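Local coordinates for protein carbonic anhydrase (Porphyridium purpureum, PDB 1DDZ) that probably catalyses the reversible hydration of carbon dioxide to hydrogencarbonate and a proton, using zinc as its cofactor, at residues V381-L394 / L430-M442. Sequence-based numbering, arbitrary orientation.
Sequences VCGHYACGGCAAAL and LNRLIEINVLEQM. With ZN (zinc ion), chain D.
Ile-434 pushes its CD1 under the zinc-binding turn, 3.3 Å from Cys-387 N and in touch with His-384 O and Cys-387 CB. With CG1 beside the backbone N (chi1 -74°), its longer branch runs past Cys-390 CB into the type II turn from His-384 to Cys-387. The two ends of that turn hold the zinc ion, through His-384 NE2 at 2.0 Å and Cys-387 SG; Cys-328 and Asp-330 complete the site. Cys-387 SG also takes a weak N-cap bond from Cys-390 N. Next to Ile-434, Leu-430 spreads its methyls, CD2 lying 3.8 Å from Cys-390 CB and CD1 reaching Ala-386 and Ala-391. Leu-394 CD2 and Leu-433 CD1 meet tip to tip.

On the flank of the turn, the Tyr-385 ring crosses the Asn-431 side chain at about a right angle. Its OH donates to Glu-435 OE2 at 2.9 Å, meeting the anti side of the carboxylate, whose plane is turned 65° from the ring. Glu-435 OE1 takes a salt bridge from Arg-432 NH1 on its syn side, and Gly-30 N bonds OE2, so three donors grip the two carboxylate oxygens. A leucine in place of Tyr-385 would probably leave Glu-435 OE2 without its phenolic donor and open a gap beside Asn-431 where the ring had lain.

Along the last residues of the strand, Val-438 CG2 lies 3.6 Å from Gly-383 N, where a side chain on the glycine would clash, and, further back, Val-381 CG1 packs on Gln-441 CB. Residues 430-442 of helix 426-447 thus run nearly antiparallel to residues 381-384 of strand 378-384 (171°), their axes 8.1 Å apart, in the alpha-beta-alpha fold of a beta-class carbonic anhydrase. The strand lies between 323-328 and 462-468, while helices 407-414 and 12-25 pack against helix 426-447.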
loop_
_atom_site.group_PDB
_atom_site.type_symbol
_atom_site.label_atom_id
_atom_site.label_comp_id
_atom_site.label_asym_id
_atom_site.label_seq_id
_atom_site.Cartn_x
_atom_site.Cartn_y
_atom_site.Cartn_z
ATOM N N VAL A 381 -2.160 -21.363 -1.427
ATOM C CA VAL A 381 -2.494 -20.460 -0.316
ATOM C C VAL A 381 -2.645 -21.404 0.884
ATOM O O VAL A 381 -3.500 -22.303 0.879
ATOM C CB VAL A 381 -3.825 -19.649 -0.517
ATOM C CG1 VAL A 381 -4.145 -18.846 0.738
ATOM C CG2 VAL A 381 -3.712 -18.694 -1.707
ATOM N N CYS A 382 -1.787 -21.226 1.887
ATOM C CA CYS A 382 -1.812 -22.083 3.055
ATOM C C CYS A 382 -2.163 -21.378 4.347
ATOM O O CYS A 382 -1.538 -20.382 4.717
ATOM C CB CYS A 382 -0.470 -22.774 3.223
ATOM S SG CYS A 382 -0.414 -23.973 4.595
ATOM N N GLY A 383 -3.237 -21.848 4.972
ATOM C CA GLY A 383 -3.650 -21.312 6.258
ATOM C C GLY A 383 -3.279 -22.374 7.291
ATOM O O GLY A 383 -2.806 -23.443 6.917
ATOM N N HIS A 384 -3.489 -22.121 8.575
ATOM C CA HIS A 384 -3.148 -23.118 9.598
ATOM C C HIS A 384 -4.118 -23.017 10.770
ATOM O O HIS A 384 -4.543 -21.914 11.136
ATOM C CB HIS A 384 -1.658 -23.006 10.062
ATOM C CG HIS A 384 -1.289 -21.683 10.672
ATOM N ND1 HIS A 384 -0.914 -21.557 11.987
ATOM C CD2 HIS A 384 -1.288 -20.427 10.161
ATOM C CE1 HIS A 384 -0.710 -20.282 12.267
ATOM N NE2 HIS A 384 -0.933 -19.567 11.177
ATOM N N TYR A 385 -4.479 -24.163 11.352
ATOM C CA TYR A 385 -5.429 -24.178 12.467
ATOM C C TYR A 385 -4.909 -23.411 13.651
ATOM O O TYR A 385 -3.712 -23.314 13.850
ATOM C CB TYR A 385 -5.790 -25.599 12.855
ATOM C CG TYR A 385 -6.615 -26.263 11.793
ATOM C CD1 TYR A 385 -6.258 -27.500 11.278
ATOM C CD2 TYR A 385 -7.742 -25.627 11.270
ATOM C CE1 TYR A 385 -6.999 -28.096 10.268
ATOM C CE2 TYR A 385 -8.488 -26.213 10.259
ATOM C CZ TYR A 385 -8.108 -27.445 9.762
ATOM O OH TYR A 385 -8.825 -28.027 8.746
ATOM N N ALA A 386 -5.815 -22.764 14.361
ATOM C CA ALA A 386 -5.457 -21.953 15.520
ATOM C C ALA A 386 -4.620 -20.698 15.202
ATOM O O ALA A 386 -4.056 -20.088 16.103
ATOM C CB ALA A 386 -4.769 -22.813 16.597
ATOM N N CYS A 387 -4.595 -20.290 13.930
ATOM C CA CYS A 387 -3.878 -19.082 13.497
ATOM C C CYS A 387 -4.123 -17.858 14.413
ATOM O O CYS A 387 -5.248 -17.354 14.510
ATOM C CB CYS A 387 -4.280 -18.731 12.051
ATOM S SG CYS A 387 -3.455 -17.252 11.368
ATOM N N GLY A 388 -3.050 -17.342 15.010
ATOM C CA GLY A 388 -3.137 -16.186 15.895
ATOM C C GLY A 388 -3.598 -14.920 15.214
ATOM O O GLY A 388 -4.251 -14.073 15.827
ATOM N N GLY A 389 -3.282 -14.784 13.931
ATOM C CA GLY A 389 -3.727 -13.602 13.203
ATOM C C GLY A 389 -5.244 -13.604 13.045
ATOM O O GLY A 389 -5.915 -12.579 13.206
ATOM N N CYS A 390 -5.784 -14.774 12.718
ATOM C CA CYS A 390 -7.229 -14.940 12.558
ATOM C C CYS A 390 -7.930 -14.810 13.893
ATOM O O CYS A 390 -8.988 -14.213 13.964
ATOM C CB CYS A 390 -7.566 -16.278 11.919
ATOM S SG CYS A 390 -7.101 -16.328 10.178
ATOM N N ALA A 391 -7.324 -15.348 14.949
ATOM C CA ALA A 391 -7.890 -15.237 16.294
ATOM C C ALA A 391 -7.891 -13.774 16.674
ATOM O O ALA A 391 -8.863 -13.267 17.224
ATOM C CB ALA A 391 -7.050 -16.005 17.278
ATOM N N ALA A 392 -6.803 -13.081 16.340
ATOM C CA ALA A 392 -6.684 -11.668 16.653
ATOM C C ALA A 392 -7.763 -10.851 15.950
ATOM O O ALA A 392 -8.275 -9.893 16.509
ATOM C CB ALA A 392 -5.275 -11.159 16.276
ATOM N N ALA A 393 -8.137 -11.267 14.741
ATOM C CA ALA A 393 -9.143 -10.561 13.950
ATOM C C ALA A 393 -10.508 -10.483 14.625
ATOM O O ALA A 393 -11.340 -9.659 14.260
ATOM C CB ALA A 393 -9.278 -11.209 12.596
ATOM N N LEU A 394 -10.765 -11.385 15.568
ATOM C CA LEU A 394 -12.054 -11.400 16.262
ATOM C C LEU A 394 -12.022 -10.609 17.577
ATOM O O LEU A 394 -13.046 -10.438 18.211
ATOM C CB LEU A 394 -12.481 -12.844 16.523
ATOM C CG LEU A 394 -12.271 -13.805 15.345
ATOM C CD1 LEU A 394 -12.490 -15.255 15.748
ATOM C CD2 LEU A 394 -13.180 -13.427 14.203
ATOM N N LEU A 430 -13.268 -20.947 15.078
ATOM C CA LEU A 430 -12.097 -20.232 14.593
ATOM C C LEU A 430 -11.506 -21.019 13.428
ATOM O O LEU A 430 -11.134 -20.474 12.395
ATOM C CB LEU A 430 -11.014 -20.169 15.662
ATOM C CG LEU A 430 -9.923 -19.069 15.676
ATOM C CD1 LEU A 430 -8.641 -19.616 16.268
ATOM C CD2 LEU A 430 -9.644 -18.468 14.306
ATOM N N ASN A 431 -11.357 -22.319 13.637
ATOM C CA ASN A 431 -10.810 -23.191 12.623
ATOM C C ASN A 431 -11.615 -23.217 11.347
ATOM O O ASN A 431 -11.056 -23.473 10.289
ATOM C CB ASN A 431 -10.661 -24.594 13.164
ATOM C CG ASN A 431 -9.500 -24.711 14.108
ATOM O OD1 ASN A 431 -9.210 -25.780 14.584
ATOM N ND2 ASN A 431 -8.804 -23.614 14.354
ATOM N N ARG A 432 -12.921 -22.980 11.427
ATOM C CA ARG A 432 -13.752 -22.967 10.220
ATOM C C ARG A 432 -13.508 -21.656 9.486
ATOM O O ARG A 432 -13.390 -21.634 8.254
ATOM C CB ARG A 432 -15.243 -23.109 10.551
ATOM C CG ARG A 432 -16.150 -23.115 9.314
ATOM C CD ARG A 432 -15.813 -24.276 8.380
ATOM N NE ARG A 432 -16.915 -25.232 8.315
ATOM C CZ ARG A 432 -16.818 -26.487 7.893
ATOM N NH1 ARG A 432 -15.658 -26.988 7.502
ATOM N NH2 ARG A 432 -17.914 -27.215 7.783
ATOM N N LEU A 433 -13.445 -20.572 10.248
ATOM C CA LEU A 433 -13.192 -19.237 9.694
ATOM C C LEU A 433 -11.855 -19.257 8.945
ATOM O O LEU A 433 -11.711 -18.665 7.881
ATOM C CB LEU A 433 -13.102 -18.213 10.825
ATOM C CG LEU A 433 -13.478 -16.733 10.650
ATOM C CD1 LEU A 433 -12.505 -15.924 11.458
ATOM C CD2 LEU A 433 -13.491 -16.280 9.211
ATOM N N ILE A 434 -10.885 -19.941 9.531
ATOM C CA ILE A 434 -9.545 -20.080 8.972
ATOM C C ILE A 434 -9.623 -20.801 7.627
ATOM O O ILE A 434 -8.921 -20.460 6.684
ATOM C CB ILE A 434 -8.638 -20.861 9.992
ATOM C CG1 ILE A 434 -8.285 -19.959 11.168
ATOM C CG2 ILE A 434 -7.397 -21.428 9.345
ATOM C CD1 ILE A 434 -7.395 -20.645 12.149
ATOM N N GLU A 435 -10.513 -21.784 7.532
ATOM C CA GLU A 435 -10.685 -22.559 6.310
ATOM C C GLU A 435 -11.323 -21.725 5.209
ATOM O O GLU A 435 -10.913 -21.777 4.043
ATOM C CB GLU A 435 -11.566 -23.784 6.586
ATOM C CG GLU A 435 -10.920 -24.830 7.456
ATOM C CD GLU A 435 -11.904 -25.903 7.940
ATOM O OE1 GLU A 435 -13.092 -25.593 8.088
ATOM O OE2 GLU A 435 -11.481 -27.056 8.157
ATOM N N ILE A 436 -12.389 -21.035 5.568
ATOM C CA ILE A 436 -13.103 -20.188 4.631
ATOM C C ILE A 436 -12.206 -19.007 4.202
ATOM O O ILE A 436 -12.289 -18.533 3.057
ATOM C CB ILE A 436 -14.404 -19.711 5.262
ATOM C CG1 ILE A 436 -15.295 -20.928 5.549
ATOM C CG2 ILE A 436 -15.107 -18.724 4.364
ATOM C CD1 ILE A 436 -16.588 -20.559 6.318
ATOM N N ASN A 437 -11.326 -18.560 5.101
ATOM C CA ASN A 437 -10.397 -17.477 4.775
ATOM C C ASN A 437 -9.460 -17.932 3.651
ATOM O O ASN A 437 -9.272 -17.220 2.674
ATOM C CB ASN A 437 -9.612 -17.033 6.003
ATOM C CG ASN A 437 -8.620 -15.920 5.694
ATOM O OD1 ASN A 437 -7.423 -16.113 5.820
ATOM N ND2 ASN A 437 -9.120 -14.765 5.279
ATOM N N VAL A 438 -8.966 -19.162 3.739
ATOM C CA VAL A 438 -8.093 -19.741 2.701
ATOM C C VAL A 438 -8.846 -19.803 1.362
ATOM O O VAL A 438 -8.297 -19.463 0.308
ATOM C CB VAL A 438 -7.634 -21.195 3.087
ATOM C CG1 VAL A 438 -6.930 -21.869 1.940
ATOM C CG2 VAL A 438 -6.715 -21.158 4.266
ATOM N N LEU A 439 -10.104 -20.248 1.411
ATOM C CA LEU A 439 -10.959 -20.371 0.224
ATOM C C LEU A 439 -11.172 -18.981 -0.423
ATOM O O LEU A 439 -11.005 -18.789 -1.626
ATOM C CB LEU A 439 -12.290 -20.990 0.663
ATOM C CG LEU A 439 -13.202 -21.711 -0.322
ATOM C CD1 LEU A 439 -14.114 -20.738 -0.985
ATOM C CD2 LEU A 439 -12.384 -22.481 -1.320
ATOM N N GLU A 440 -11.485 -18.011 0.415
ATOM C CA GLU A 440 -11.707 -16.650 -0.014
ATOM C C GLU A 440 -10.404 -16.092 -0.616
ATOM O O GLU A 440 -10.422 -15.464 -1.671
ATOM C CB GLU A 440 -12.149 -15.834 1.195
ATOM C CG GLU A 440 -13.158 -14.728 0.924
ATOM C CD GLU A 440 -14.541 -15.251 0.528
ATOM O OE1 GLU A 440 -14.784 -15.448 -0.676
ATOM O OE2 GLU A 440 -15.404 -15.428 1.416
ATOM N N GLN A 441 -9.256 -16.394 0.001
ATOM C CA GLN A 441 -7.965 -15.896 -0.506
ATOM C C GLN A 441 -7.599 -16.549 -1.835
ATOM O O GLN A 441 -7.042 -15.897 -2.705
ATOM C CB GLN A 441 -6.849 -16.042 0.530
ATOM C CG GLN A 441 -7.161 -15.352 1.857
ATOM C CD GLN A 441 -7.762 -13.973 1.685
ATOM O OE1 GLN A 441 -7.202 -13.131 1.001
ATOM N NE2 GLN A 441 -8.905 -13.736 2.309
ATOM N N MET A 442 -7.960 -17.819 -2.009
ATOM C CA MET A 442 -7.725 -18.525 -3.269
ATOM C C MET A 442 -8.540 -17.827 -4.349
ATOM O O MET A 442 -8.084 -17.638 -5.477
ATOM C CB MET A 442 -8.272 -19.928 -3.208
ATOM C CG MET A 442 -7.462 -20.950 -2.497
ATOM S SD MET A 442 -8.554 -22.404 -2.386
ATOM C CE MET A 442 -8.589 -22.922 -4.024
HETATM ZN ZN ZN D . -1.194 -17.597 11.500
#